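Side-chain contacts in nitric oxide dioxygenase (Rhodothermus marinus DSM 4252, PDB 6WK3), which binds heme as a globin, is probably a nitric oxide dioxygenase in nature, and in this engineered form serves as a carbene transferase: residues Y33-L36 against F37-P41; L62-A65 against R66-N70; V82-H85 against A86-G89; V98-C101 against L102-I106. The protein carries 1 engineered substitution. One frame throughout, in Å; residues are numbered along the deposited sequence.

Contact 1: Y33-L36 against F37-P41; sequences YRLL and FERYP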
loop_
_atom_site.group_PDB
_atom_site.type_symbol
_atom_site.label_atom_id
_atom_site.label_comp_id
_atom_site.label_asym_id
_atom_site.label_seq_id
_atom_site.Cartn_x
_atom_site.Cartn_y
_atom_site.Cartn_z
ATOM N N TYR A 33 6.129 12.087 14.139
ATOM C CA TYR A 33 5.603 12.611 12.882
ATOM C C TYR A 33 5.537 14.136 12.888
ATOM O O TYR A 33 5.755 14.772 11.851
ATOM C CB TYR A 33 4.221 12.025 12.590
ATOM C CG TYR A 33 3.539 12.684 11.404
ATOM C CD1 TYR A 33 3.950 12.414 10.103
ATOM C CD2 TYR A 33 2.502 13.595 11.587
ATOM C CE1 TYR A 33 3.343 13.018 9.019
ATOM C CE2 TYR A 33 1.891 14.209 10.505
ATOM C CZ TYR A 33 2.316 13.915 9.225
ATOM O OH TYR A 33 1.712 14.516 8.143
ATOM N N ARG A 34 5.228 14.742 14.040
ATOM C CA ARG A 34 5.174 16.203 14.102
ATOM C C ARG A 34 6.555 16.814 13.925
ATOM O O ARG A 34 6.706 17.828 13.236
ATOM C CB ARG A 34 4.548 16.660 15.419
ATOM C CG ARG A 34 3.081 16.291 15.511
ATOM C CD ARG A 34 2.451 16.683 16.831
ATOM N NE ARG A 34 1.112 16.111 16.923
ATOM C CZ ARG A 34 0.708 15.276 17.874
ATOM N NH1 ARG A 34 1.533 14.920 18.854
ATOM N NH2 ARG A 34 -0.532 14.808 17.850
ATOM N N LEU A 35 7.574 16.205 14.529
ATOM C CA LEU A 35 8.939 16.667 14.310
ATOM C C LEU A 35 9.343 16.507 12.850
ATOM O O LEU A 35 10.066 17.345 12.305
ATOM C CB LEU A 35 9.897 15.907 15.225
ATOM C CG LEU A 35 9.657 16.095 16.723
ATOM C CD1 LEU A 35 10.673 15.295 17.531
ATOM C CD2 LEU A 35 9.712 17.563 17.095
ATOM N N LEU A 36 8.880 15.439 12.198
ATOM C CA LEU A 36 9.176 15.253 10.781
ATOM C C LEU A 36 8.419 16.264 9.926
ATOM O O LEU A 36 8.962 16.790 8.947
ATOM C CB LEU A 36 8.839 13.818 10.365
ATOM C CG LEU A 36 9.157 13.367 8.938
ATOM C CD1 LEU A 36 10.629 13.047 8.785
ATOM C CD2 LEU A 36 8.300 12.165 8.553
ATOM N N PHE A 37 7.162 16.547 10.287
ATOM C CA PHE A 37 6.368 17.546 9.576
ATOM C C PHE A 37 7.061 18.905 9.579
ATOM O O PHE A 37 7.102 19.592 8.551
ATOM C CB PHE A 37 4.978 17.639 10.220
ATOM C CG PHE A 37 3.967 18.442 9.429
ATOM C CD1 PHE A 37 4.022 19.830 9.390
ATOM C CD2 PHE A 37 2.929 17.804 8.761
ATOM C CE1 PHE A 37 3.079 20.564 8.674
ATOM C CE2 PHE A 37 1.978 18.534 8.050
ATOM C CZ PHE A 37 2.056 19.913 8.005
ATOM N N GLU A 38 7.627 19.305 10.717
ATOM C CA GLU A 38 8.179 20.647 10.842
ATOM C C GLU A 38 9.655 20.745 10.474
ATOM O O GLU A 38 10.116 21.838 10.132
ATOM C CB GLU A 38 7.957 21.175 12.265
ATOM C CG GLU A 38 8.880 20.616 13.318
ATOM C CD GLU A 38 8.400 20.918 14.735
ATOM O OE1 GLU A 38 7.174 20.848 14.983
ATOM O OE2 GLU A 38 9.252 21.219 15.601
ATOM N N ARG A 39 10.408 19.649 10.511
ATOM C CA ARG A 39 11.823 19.746 10.172
ATOM C C ARG A 39 12.108 19.456 8.706
ATOM O O ARG A 39 13.083 19.984 8.158
ATOM C CB ARG A 39 12.644 18.802 11.047
ATOM C CG ARG A 39 12.685 19.208 12.503
ATOM C CD ARG A 39 13.452 18.191 13.325
ATOM N NE ARG A 39 13.222 18.369 14.754
ATOM C CZ ARG A 39 13.840 17.672 15.701
ATOM N NH1 ARG A 39 14.729 16.742 15.372
ATOM N NH2 ARG A 39 13.569 17.905 16.975
ATOM N N TYR A 40 11.282 18.641 8.056
ATOM C CA TYR A 40 11.493 18.248 6.661
ATOM C C TYR A 40 10.165 18.318 5.929
ATOM O O TYR A 40 9.503 17.298 5.700
ATOM C CB TYR A 40 12.116 16.855 6.575
ATOM C CG TYR A 40 13.376 16.758 7.391
ATOM C CD1 TYR A 40 14.568 17.288 6.917
ATOM C CD2 TYR A 40 13.371 16.173 8.650
ATOM C CE1 TYR A 40 15.726 17.217 7.663
ATOM C CE2 TYR A 40 14.521 16.103 9.406
ATOM C CZ TYR A 40 15.695 16.626 8.908
ATOM O OH TYR A 40 16.847 16.554 9.653
ATOM N N PRO A 41 9.744 19.524 5.538
ATOM C CA PRO A 41 8.425 19.677 4.905
ATOM C C PRO A 41 8.279 18.942 3.585
ATOM O O PRO A 41 7.145 18.660 3.179
ATOM C CB PRO A 41 8.306 21.196 4.714
ATOM C CG PRO A 41 9.243 21.783 5.717
ATOM C CD PRO A 41 10.388 20.821 5.799
#
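F37 and Y33, one helical turn apart, meet through their rings. With Y33 CG anti to the backbone N (chi1 172°) and F37 CG likewise anti (chi1 -169°), the two rings lean out from the same flank of the helix. Y33 brings its phenol end to the rim of the F37 ring, with OH 3.6 Å from F37 CD2 and close to that ring's plane. The Y33 ring also meets F47 edge-to-face, beside P50 and I54 of helix 50-66.

A second apolar pair joins the buried L36 to Y40: L36 CD1 lies 4.2 Å from Y40 CD2, the two side chains crossing at about a right angle.

Between L35 and R39 the contact is of aliphatic carbon against a flat charged group. The side chains run alongside each other, and L35 CB and CD1 lie over one face of the guanidinium, CD1 being 3.9 Å from R39 NH2. R39 NH1 makes salt bridges to D104 and E100 of helix 94-110. Y40 OH reaches E100 as well.

Between 33-36 and 37-41 the hydrogen bonds are all backbone ones, from each residue to the fourth one back, from F37 N to Y33 O at 2.8 Å through to Y40 N to L36 O at 3.1 Å. Y40 already departs from helical backbone angles, yet its N still closes the last of these turns. The arrangement is that of the C-terminal turn of helix 18-39 in a globin fold, where the chain leaves the helix toward the heme-pocket residues that follow.

Contact 2: L62-A65 against R66-N70; sequences LAYA and RSIDN
R66 lies along L62 at the end of helix 50-66, in the last turn of a globin helix before the chain enters the loop leading to helix 75-88. Its backbone N is held by L62 O at 2.9 Å, and from there the side chain runs back along the preceding turn. CB lies near the carbonyl oxygens of both L62 and A63. CG, anti to the carbonyl carbon (chi1 -70°), approaches L62 O to 3.2 Å, and the extended chain then carries NE to 3.9 Å from L62 CG. At the end, CD1 of L62 lies over one face of the guanidinium while CD2 comes 3.8 Å from R66 NH2. The same NH2 donates a hydrogen bond to Q22 of helix 18-39, whose L21 and Q22 also pack on L62, so the leucine fills the angle between the arginine and the neighbouring helix. An alanine at L62 would take away the methyl over the guanidinium face and the one beside NH2, and the arginine would probably be freer to swing from its bond to Q22.

Beyond R66 the helix frays: S67 N makes a weak bond to Y64 O at 3.2 Å, spanning three residues instead of four. On the buried side, the hydroxyl of Y64 is bonded to A125 O of helix 116-145, which anchors the far end of its ring. I68, with L6 and V14 against it, meets that ring from the loop. Its CD1 makes an off-centre CH-pi contact, 4.1 Å from the ring centroid and 30° off the normal, with CZ of Y64 just 3.7 Å away.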
loop_
_atom_site.group_PDB
_atom_site.type_symbol
_atom_site.label_atom_id
_atom_site.label_comp_id
_atom_site.label_asym_id
_atom_site.label_seq_id
_atom_site.Cartn_x
_atom_site.Cartn_y
_atom_site.Cartn_z
ATOM N N LEU A 62 5.825 -1.298 18.954
ATOM C CA LEU A 62 5.522 -2.245 20.021
ATOM C C LEU A 62 5.790 -3.682 19.582
ATOM O O LEU A 62 6.472 -4.439 20.280
ATOM C CB LEU A 62 4.069 -2.079 20.461
ATOM C CG LEU A 62 3.643 -2.837 21.713
ATOM C CD1 LEU A 62 4.649 -2.637 22.836
ATOM C CD2 LEU A 62 2.261 -2.373 22.136
ATOM N N ALA A 63 5.261 -4.076 18.421
ATOM C CA ALA A 63 5.451 -5.446 17.955
ATOM C C ALA A 63 6.927 -5.749 17.720
ATOM O O ALA A 63 7.410 -6.829 18.071
ATOM C CB ALA A 63 4.639 -5.688 16.680
ATOM N N TYR A 64 7.658 -4.798 17.140
ATOM C CA TYR A 64 9.080 -4.990 16.877
ATOM C C TYR A 64 9.861 -5.167 18.170
ATOM O O TYR A 64 10.764 -6.006 18.252
ATOM C CB TYR A 64 9.610 -3.795 16.090
ATOM C CG TYR A 64 11.064 -3.863 15.687
ATOM C CD1 TYR A 64 11.626 -5.040 15.199
ATOM C CD2 TYR A 64 11.870 -2.736 15.766
ATOM C CE1 TYR A 64 12.960 -5.083 14.805
ATOM C CE2 TYR A 64 13.192 -2.770 15.384
ATOM C CZ TYR A 64 13.732 -3.940 14.904
ATOM O OH TYR A 64 15.051 -3.954 14.524
ATOM N N ALA A 65 9.534 -4.378 19.193
ATOM C CA ALA A 65 10.210 -4.519 20.475
ATOM C C ALA A 65 9.847 -5.841 21.143
ATOM O O ALA A 65 10.688 -6.460 21.801
ATOM C CB ALA A 65 9.869 -3.330 21.375
ATOM N N ARG A 66 8.604 -6.297 20.972
ATOM C CA ARG A 66 8.182 -7.581 21.523
ATOM C C ARG A 66 8.821 -8.762 20.801
ATOM O O ARG A 66 8.766 -9.887 21.305
ATOM C CB ARG A 66 6.662 -7.722 21.437
ATOM C CG ARG A 66 5.854 -6.823 22.357
ATOM C CD ARG A 66 4.512 -7.474 22.636
ATOM N NE ARG A 66 3.458 -6.521 22.955
ATOM C CZ ARG A 66 3.042 -6.255 24.188
ATOM N NH1 ARG A 66 3.600 -6.868 25.227
ATOM N NH2 ARG A 66 2.068 -5.377 24.385
ATOM N N SER A 67 9.399 -8.539 19.626
ATOM C CA SER A 67 9.922 -9.617 18.802
ATOM C C SER A 67 11.347 -9.315 18.365
ATOM O O SER A 67 11.783 -9.754 17.300
ATOM C CB SER A 67 9.019 -9.854 17.593
ATOM O OG SER A 67 9.651 -10.676 16.626
ATOM N N ILE A 68 12.081 -8.554 19.180
ATOM C CA ILE A 68 13.438 -8.171 18.821
ATOM C C ILE A 68 14.385 -9.370 18.825
ATOM O O ILE A 68 15.426 -9.327 18.162
ATOM C CB ILE A 68 13.925 -7.047 19.759
ATOM C CG1 ILE A 68 15.180 -6.370 19.203
ATOM C CG2 ILE A 68 14.178 -7.579 21.157
ATOM C CD1 ILE A 68 14.992 -5.756 17.839
ATOM N N ASP A 69 14.045 -10.453 19.536
ATOM C CA ASP A 69 14.874 -11.657 19.490
ATOM C C ASP A 69 14.619 -12.492 18.241
ATOM O O ASP A 69 15.512 -13.227 17.803
ATOM C CB ASP A 69 14.646 -12.520 20.733
ATOM C CG ASP A 69 15.131 -11.853 22.016
ATOM O OD1 ASP A 69 16.092 -11.052 21.966
ATOM O OD2 ASP A 69 14.535 -12.130 23.078
ATOM N N ASN A 70 13.422 -12.412 17.662
ATOM C CA ASN A 70 13.091 -13.122 16.426
ATOM C C ASN A 70 12.443 -12.141 15.457
ATOM O O ASN A 70 11.212 -12.083 15.337
ATOM C CB ASN A 70 12.182 -14.322 16.700
ATOM C CG ASN A 70 11.851 -15.106 15.439
ATOM O OD1 ASN A 70 12.410 -14.853 14.367
ATOM N ND2 ASN A 70 10.938 -16.065 15.562
#

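Contact 3: V82-H85 against A86-G89; sequences VLSH and ARAG. With HEM (protoporphyrin IX containing Fe), chain E.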
loop_
_atom_site.group_PDB
_atom_site.type_symbol
_atom_site.label_atom_id
_atom_site.label_comp_id
_atom_site.label_asym_id
_atom_site.label_seq_id
_atom_site.Cartn_x
_atom_site.Cartn_y
_atom_site.Cartn_z
ATOM N N VAL A 82 7.117 -2.466 3.418
ATOM C CA VAL A 82 7.868 -2.297 2.178
ATOM C C VAL A 82 6.955 -1.786 1.071
ATOM O O VAL A 82 7.285 -0.832 0.358
ATOM C CB VAL A 82 8.544 -3.624 1.784
ATOM C CG1 VAL A 82 8.953 -3.604 0.309
ATOM C CG2 VAL A 82 9.737 -3.898 2.684
ATOM N N LEU A 83 5.789 -2.413 0.917
ATOM C CA LEU A 83 4.913 -2.071 -0.196
ATOM C C LEU A 83 4.203 -0.749 0.043
ATOM O O LEU A 83 3.976 0.008 -0.908
ATOM C CB LEU A 83 3.915 -3.204 -0.434
ATOM C CG LEU A 83 4.607 -4.537 -0.733
ATOM C CD1 LEU A 83 3.643 -5.700 -0.634
ATOM C CD2 LEU A 83 5.262 -4.498 -2.107
ATOM N N SER A 84 3.861 -0.447 1.298
ATOM C CA SER A 84 3.349 0.879 1.627
ATOM C C SER A 84 4.374 1.958 1.293
ATOM O O SER A 84 4.050 2.960 0.647
ATOM C CB SER A 84 2.960 0.938 3.104
ATOM O OG SER A 84 1.932 0.004 3.397
ATOM N N HIS A 85 5.626 1.764 1.710
ATOM C CA HIS A 85 6.662 2.754 1.423
ATOM C C HIS A 85 6.845 2.942 -0.073
ATOM O O HIS A 85 6.922 4.073 -0.564
ATOM C CB HIS A 85 7.983 2.333 2.057
ATOM C CG HIS A 85 8.014 2.503 3.535
ATOM N ND1 HIS A 85 9.025 1.993 4.321
ATOM C CD2 HIS A 85 7.156 3.122 4.375
ATOM C CE1 HIS A 85 8.787 2.293 5.584
ATOM N NE2 HIS A 85 7.660 2.981 5.642
ATOM N N ALA A 86 6.945 1.838 -0.813
ATOM C CA ALA A 86 7.137 1.934 -2.253
ATOM C C ALA A 86 5.943 2.605 -2.917
ATOM O O ALA A 86 6.102 3.358 -3.884
ATOM C CB ALA A 86 7.379 0.544 -2.844
ATOM N N ARG A 87 4.737 2.346 -2.404
ATOM C CA ARG A 87 3.547 3.013 -2.923
ATOM C C ARG A 87 3.654 4.526 -2.778
ATOM O O ARG A 87 3.253 5.269 -3.676
ATOM C CB ARG A 87 2.301 2.490 -2.208
ATOM C CG ARG A 87 1.002 3.134 -2.666
ATOM C CD ARG A 87 -0.209 2.404 -2.103
ATOM N NE ARG A 87 -0.237 2.427 -0.644
ATOM C CZ ARG A 87 -1.099 1.742 0.103
ATOM N NH1 ARG A 87 -2.012 0.969 -0.474
ATOM N NH2 ARG A 87 -1.050 1.827 1.425
ATOM N N ALA A 88 4.206 5.004 -1.662
ATOM C CA ALA A 88 4.272 6.435 -1.396
ATOM C C ALA A 88 5.559 7.091 -1.882
ATOM O O ALA A 88 5.664 8.319 -1.824
ATOM C CB ALA A 88 4.107 6.706 0.100
ATOM N N GLY A 89 6.531 6.321 -2.359
ATOM C CA GLY A 89 7.762 6.913 -2.844
ATOM C C GLY A 89 8.793 7.191 -1.779
ATOM O O GLY A 89 9.631 8.081 -1.958
HETATM C CHA HEM E . 3.839 3.634 6.422
HETATM C CHB HEM E . 6.888 1.850 9.766
HETATM C CHC HEM E . 10.362 4.557 7.758
HETATM C CHD HEM E . 6.937 7.280 5.642
HETATM C C1A HEM E . 4.361 2.872 7.449
HETATM C C2A HEM E . 3.683 1.814 8.166
HETATM C C3A HEM E . 4.517 1.327 9.089
HETATM C C4A HEM E . 5.765 2.050 8.994
HETATM C CMA HEM E . 4.208 0.191 10.084
HETATM C CAA HEM E . 2.244 1.332 7.910
HETATM C CBA HEM E . 2.295 0.217 6.872
HETATM C CGA HEM E . 0.933 -0.410 6.739
HETATM O O1A HEM E . 0.175 -0.011 5.822
HETATM O O2A HEM E . 0.600 -1.312 7.550
HETATM C C1B HEM E . 8.129 2.382 9.489
HETATM C C2B HEM E . 9.388 2.027 10.112
HETATM C C3B HEM E . 10.350 2.790 9.561
HETATM C C4B HEM E . 9.726 3.637 8.562
HETATM C CMB HEM E . 9.520 0.968 11.227
HETATM C CAB HEM E . 11.873 2.806 9.838
HETATM C CBB HEM E . 12.533 1.790 10.396
HETATM C C1C HEM E . 9.749 5.559 7.031
HETATM C C2C HEM E . 10.416 6.634 6.336
HETATM C C3C HEM E . 9.488 7.405 5.762
HETATM C C4C HEM E . 8.181 6.833 6.046
HETATM C CMC HEM E . 11.942 6.861 6.288
HETATM C CAC HEM E . 9.823 8.660 4.926
HETATM C CBC HEM E . 8.958 9.668 4.834
HETATM C C1D HEM E . 5.808 6.488 5.543
HETATM C C2D HEM E . 4.634 6.689 4.713
HETATM C C3D HEM E . 3.782 5.674 4.945
HETATM C C4D HEM E . 4.385 4.796 5.916
HETATM C CMD HEM E . 4.424 7.879 3.750
HETATM C CAD HEM E . 2.390 5.418 4.326
HETATM C CBD HEM E . 2.535 4.936 2.888
HETATM C CGD HEM E . 1.273 4.250 2.424
HETATM O O1D HEM E . 0.514 3.717 3.278
HETATM O O2D HEM E . 1.041 4.223 1.185
HETATM N NA HEM E . 5.628 2.986 7.983
HETATM N NB HEM E . 8.378 3.361 8.551
HETATM N NC HEM E . 8.391 5.717 6.830
HETATM N ND HEM E . 5.609 5.326 6.255
HETATM FE FE HEM E . 6.974 4.424 7.487
#
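Helical bonds from A86 N to V82 O and from R87 N to L83 O, both 2.9 Å, carry helix 75-88 to its end, where G89, with positive phi, is the C-prime residue of a Schellman motif. A CB at G89 would collide with the preceding carbonyl oxygen, which accounts for the glycine. This is the proximal heme helix of the globin fold, and several of its side chains meet the heme in different ways.

H85 supplies the axial ligand, its NE2 2.4 Å from the heme iron. Its CG is anti to the carbonyl carbon (chi1 -74°), which points the ring off the helix toward the metal, with the porphyrin lying at the ring's edge. On the other side of the imidazole, ND1 is hydrogen-bonded to E137, which, helped by a weaker bond to Y95, probably holds the ring's rotation and may make it more electron-rich.

S84 OG lies 3.0 Å from HEM O1A of one propionate, but R80 O is an alternative acceptor for its proton, so that bond is not settled; R87 of the second subunit donates to the same oxygen. A88 adds an apolar touch, CB packing on HEM CBD of the other propionate arm.

R87 bends at chi3 and lays its guanidinium edge against that second propionate, with the carboxylate carbon in its plane. Its NH1 faces across the dimer interface, bonding to S84 of the second subunit and to that subunit's heme. The near edge is held by two good bonds, NE to HEM O2D at 2.9 Å and NH2 to HEM O1D at 3.1 Å.

Contact 4: V98-C101 against L102-I106; sequences VWEC and LRDAI. With HEM (protoporphyrin IX containing Fe), chain E.
W99 and R103 both carry CG anti to the backbone N (chi1 162° and -167°), which brings the arginine's first carbons over the indole of the residue one turn earlier. R103 CB sits over one face of the six-membered ring in a CH-pi contact, 3.9 Å from its centroid, and CG follows at 3.6 Å from W99 CZ2. Bends at chi2 and chi3 then turn the guanidinium almost perpendicular to the indole, the planes 87° apart, with E100 O over one of its faces. There NH1 makes a salt bridge to D104 OD1 at 2.8 Å, although as a hydrogen bond it is weak.

At the edge of the same indole, L102 CD2 comes 4.0 Å from W99 CE3. These residues lie midway along helix 94-110 of the globin fold, whose buried side packs L102 on I28 and M32 of helix 18-39, while the indole meets Y126 of helix 116-145. Were W99 replaced by an alanine, the aliphatic part of R103 would probably lose its platform and a gap would be likely to open beside Y126.

V98 turns to the heme, its CG2 3.5 Å from HEM CMC. The E100 carboxylate is bound by R39 and Y40 at the end of helix 18-39.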
loop_
_atom_site.group_PDB
_atom_site.type_symbol
_atom_site.label_atom_id
_atom_site.label_comp_id
_atom_site.label_asym_id
_atom_site.label_seq_id
_atom_site.Cartn_x
_atom_site.Cartn_y
_atom_site.Cartn_z
ATOM N N VAL A 98 13.967 10.170 9.620
ATOM C CA VAL A 98 12.974 9.621 10.534
ATOM C C VAL A 98 13.638 9.105 11.803
ATOM O O VAL A 98 13.044 9.162 12.887
ATOM C CB VAL A 98 12.143 8.534 9.826
ATOM C CG1 VAL A 98 11.327 7.726 10.829
ATOM C CG2 VAL A 98 11.233 9.179 8.805
ATOM N N TRP A 99 14.880 8.625 11.716
ATOM C CA TRP A 99 15.577 8.251 12.943
ATOM C C TRP A 99 15.842 9.475 13.805
ATOM O O TRP A 99 15.647 9.443 15.026
ATOM C CB TRP A 99 16.896 7.536 12.656
ATOM C CG TRP A 99 17.744 7.578 13.884
ATOM C CD1 TRP A 99 18.937 8.225 14.044
ATOM C CD2 TRP A 99 17.426 7.000 15.157
ATOM N NE1 TRP A 99 19.389 8.067 15.331
ATOM C CE2 TRP A 99 18.479 7.322 16.035
ATOM C CE3 TRP A 99 16.354 6.241 15.638
ATOM C CZ2 TRP A 99 18.492 6.909 17.365
ATOM C CZ3 TRP A 99 16.374 5.827 16.955
ATOM C CH2 TRP A 99 17.434 6.163 17.804
ATOM N N GLU A 100 16.315 10.559 13.186
ATOM C CA GLU A 100 16.547 11.803 13.915
ATOM C C GLU A 100 15.303 12.218 14.695
ATOM O O GLU A 100 15.372 12.508 15.895
ATOM C CB GLU A 100 16.966 12.903 12.934
ATOM C CG GLU A 100 17.195 14.258 13.574
ATOM C CD GLU A 100 17.011 15.403 12.593
ATOM O OE1 GLU A 100 16.283 16.364 12.927
ATOM O OE2 GLU A 100 17.594 15.340 11.486
ATOM N N CYS A 101 14.147 12.216 14.027
ATOM C CA CYS A 101 12.898 12.595 14.681
ATOM C C CYS A 101 12.444 11.558 15.698
ATOM O O CYS A 101 11.833 11.917 16.712
ATOM C CB CYS A 101 11.811 12.825 13.630
ATOM S SG CYS A 101 12.265 14.061 12.380
ATOM N N LEU A 102 12.726 10.277 15.448
ATOM C CA LEU A 102 12.347 9.233 16.396
ATOM C C LEU A 102 13.216 9.278 17.648
ATOM O O LEU A 102 12.726 9.044 18.761
ATOM C CB LEU A 102 12.441 7.863 15.723
ATOM C CG LEU A 102 12.241 6.616 16.589
ATOM C CD1 LEU A 102 10.876 6.627 17.253
ATOM C CD2 LEU A 102 12.430 5.350 15.755
ATOM N N ARG A 103 14.508 9.571 17.488
ATOM C CA ARG A 103 15.383 9.721 18.647
ATOM C C ARG A 103 14.873 10.819 19.570
ATOM O O ARG A 103 14.747 10.620 20.783
ATOM C CB ARG A 103 16.813 10.024 18.195
ATOM C CG ARG A 103 17.848 9.896 19.302
ATOM C CD ARG A 103 18.884 11.010 19.257
ATOM N NE ARG A 103 19.451 11.216 17.927
ATOM C CZ ARG A 103 19.380 12.362 17.257
ATOM N NH1 ARG A 103 18.760 13.404 17.793
ATOM N NH2 ARG A 103 19.924 12.469 16.050
ATOM N N ASP A 104 14.557 11.985 19.004
ATOM C CA ASP A 104 14.097 13.100 19.821
ATOM C C ASP A 104 12.682 12.873 20.346
ATOM O O ASP A 104 12.328 13.401 21.407
ATOM C CB ASP A 104 14.192 14.403 19.023
ATOM C CG ASP A 104 15.633 14.748 18.640
ATOM O OD1 ASP A 104 16.566 14.310 19.352
ATOM O OD2 ASP A 104 15.836 15.449 17.627
ATOM N N ALA A 105 11.862 12.096 19.633
ATOM C CA ALA A 105 10.568 11.708 20.184
ATOM C C ALA A 105 10.743 10.857 21.433
ATOM O O ALA A 105 10.021 11.030 22.422
ATOM C CB ALA A 105 9.745 10.960 19.137
ATOM N N ILE A 106 11.705 9.932 21.410
ATOM C CA ILE A 106 11.974 9.109 22.587
ATOM C C ILE A 106 12.543 9.960 23.718
ATOM O O ILE A 106 12.141 9.817 24.878
ATOM C CB ILE A 106 12.909 7.941 22.215
ATOM C CG1 ILE A 106 12.182 6.952 21.300
ATOM C CG2 ILE A 106 13.403 7.228 23.466
ATOM C CD1 ILE A 106 13.067 5.837 20.751
HETATM C CHA HEM E . 3.839 3.634 6.422
HETATM C CHB HEM E . 6.888 1.850 9.766
HETATM C CHC HEM E . 10.362 4.557 7.758
HETATM C CHD HEM E . 6.937 7.280 5.642
HETATM C C1A HEM E . 4.361 2.872 7.449
HETATM C C2A HEM E . 3.683 1.814 8.166
HETATM C C3A HEM E . 4.517 1.327 9.089
HETATM C C4A HEM E . 5.765 2.050 8.994
HETATM C CMA HEM E . 4.208 0.191 10.084
HETATM C CAA HEM E . 2.244 1.332 7.910
HETATM C CBA HEM E . 2.295 0.217 6.872
HETATM C CGA HEM E . 0.933 -0.410 6.739
HETATM O O1A HEM E . 0.175 -0.011 5.822
HETATM O O2A HEM E . 0.600 -1.312 7.550
HETATM C C1B HEM E . 8.129 2.382 9.489
HETATM C C2B HEM E . 9.388 2.027 10.112
HETATM C C3B HEM E . 10.350 2.790 9.561
HETATM C C4B HEM E . 9.726 3.637 8.562
HETATM C CMB HEM E . 9.520 0.968 11.227
HETATM C CAB HEM E . 11.873 2.806 9.838
HETATM C CBB HEM E . 12.533 1.790 10.396
HETATM C C1C HEM E . 9.749 5.559 7.031
HETATM C C2C HEM E . 10.416 6.634 6.336
HETATM C C3C HEM E . 9.488 7.405 5.762
HETATM C C4C HEM E . 8.181 6.833 6.046
HETATM C CMC HEM E . 11.942 6.861 6.288
HETATM C CAC HEM E . 9.823 8.660 4.926
HETATM C CBC HEM E . 8.958 9.668 4.834
HETATM C C1D HEM E . 5.808 6.488 5.543
HETATM C C2D HEM E . 4.634 6.689 4.713
HETATM C C3D HEM E . 3.782 5.674 4.945
HETATM C C4D HEM E . 4.385 4.796 5.916
HETATM C CMD HEM E . 4.424 7.879 3.750
HETATM C CAD HEM E . 2.390 5.418 4.326
HETATM C CBD HEM E . 2.535 4.936 2.888
HETATM C CGD HEM E . 1.273 4.250 2.424
HETATM O O1D HEM E . 0.514 3.717 3.278
HETATM O O2D HEM E . 1.041 4.223 1.185
HETATM N NA HEM E . 5.628 2.986 7.983
HETATM N NB HEM E . 8.378 3.361 8.551
HETATM N NC HEM E . 8.391 5.717 6.830
HETATM N ND HEM E . 5.609 5.326 6.255
HETATM FE FE HEM E . 6.974 4.424 7.487
#

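Along the chain the four contacts come in series, each a local turn of a different helix or helix end: contact 1 at the end of helix 18-39, contact 2 at the end of helix 50-66, contact 3 at the end of helix 75-88, and contact 4 within helix 94-110. Contacts 1 and 4 are neighbours, their centres about 11 Å apart, and touch directly, joined by salt-bridged and apolar side chains. Contact 2 lies across the chain's centre from contact 1, about 26 Å between centres. Contacts 3 and 4, about 21 Å apart between centres, both touch the same heme, contact 3 through its iron ligand and propionates and contact 4 through V98 at a methyl, so these are two of the helices that line the pocket.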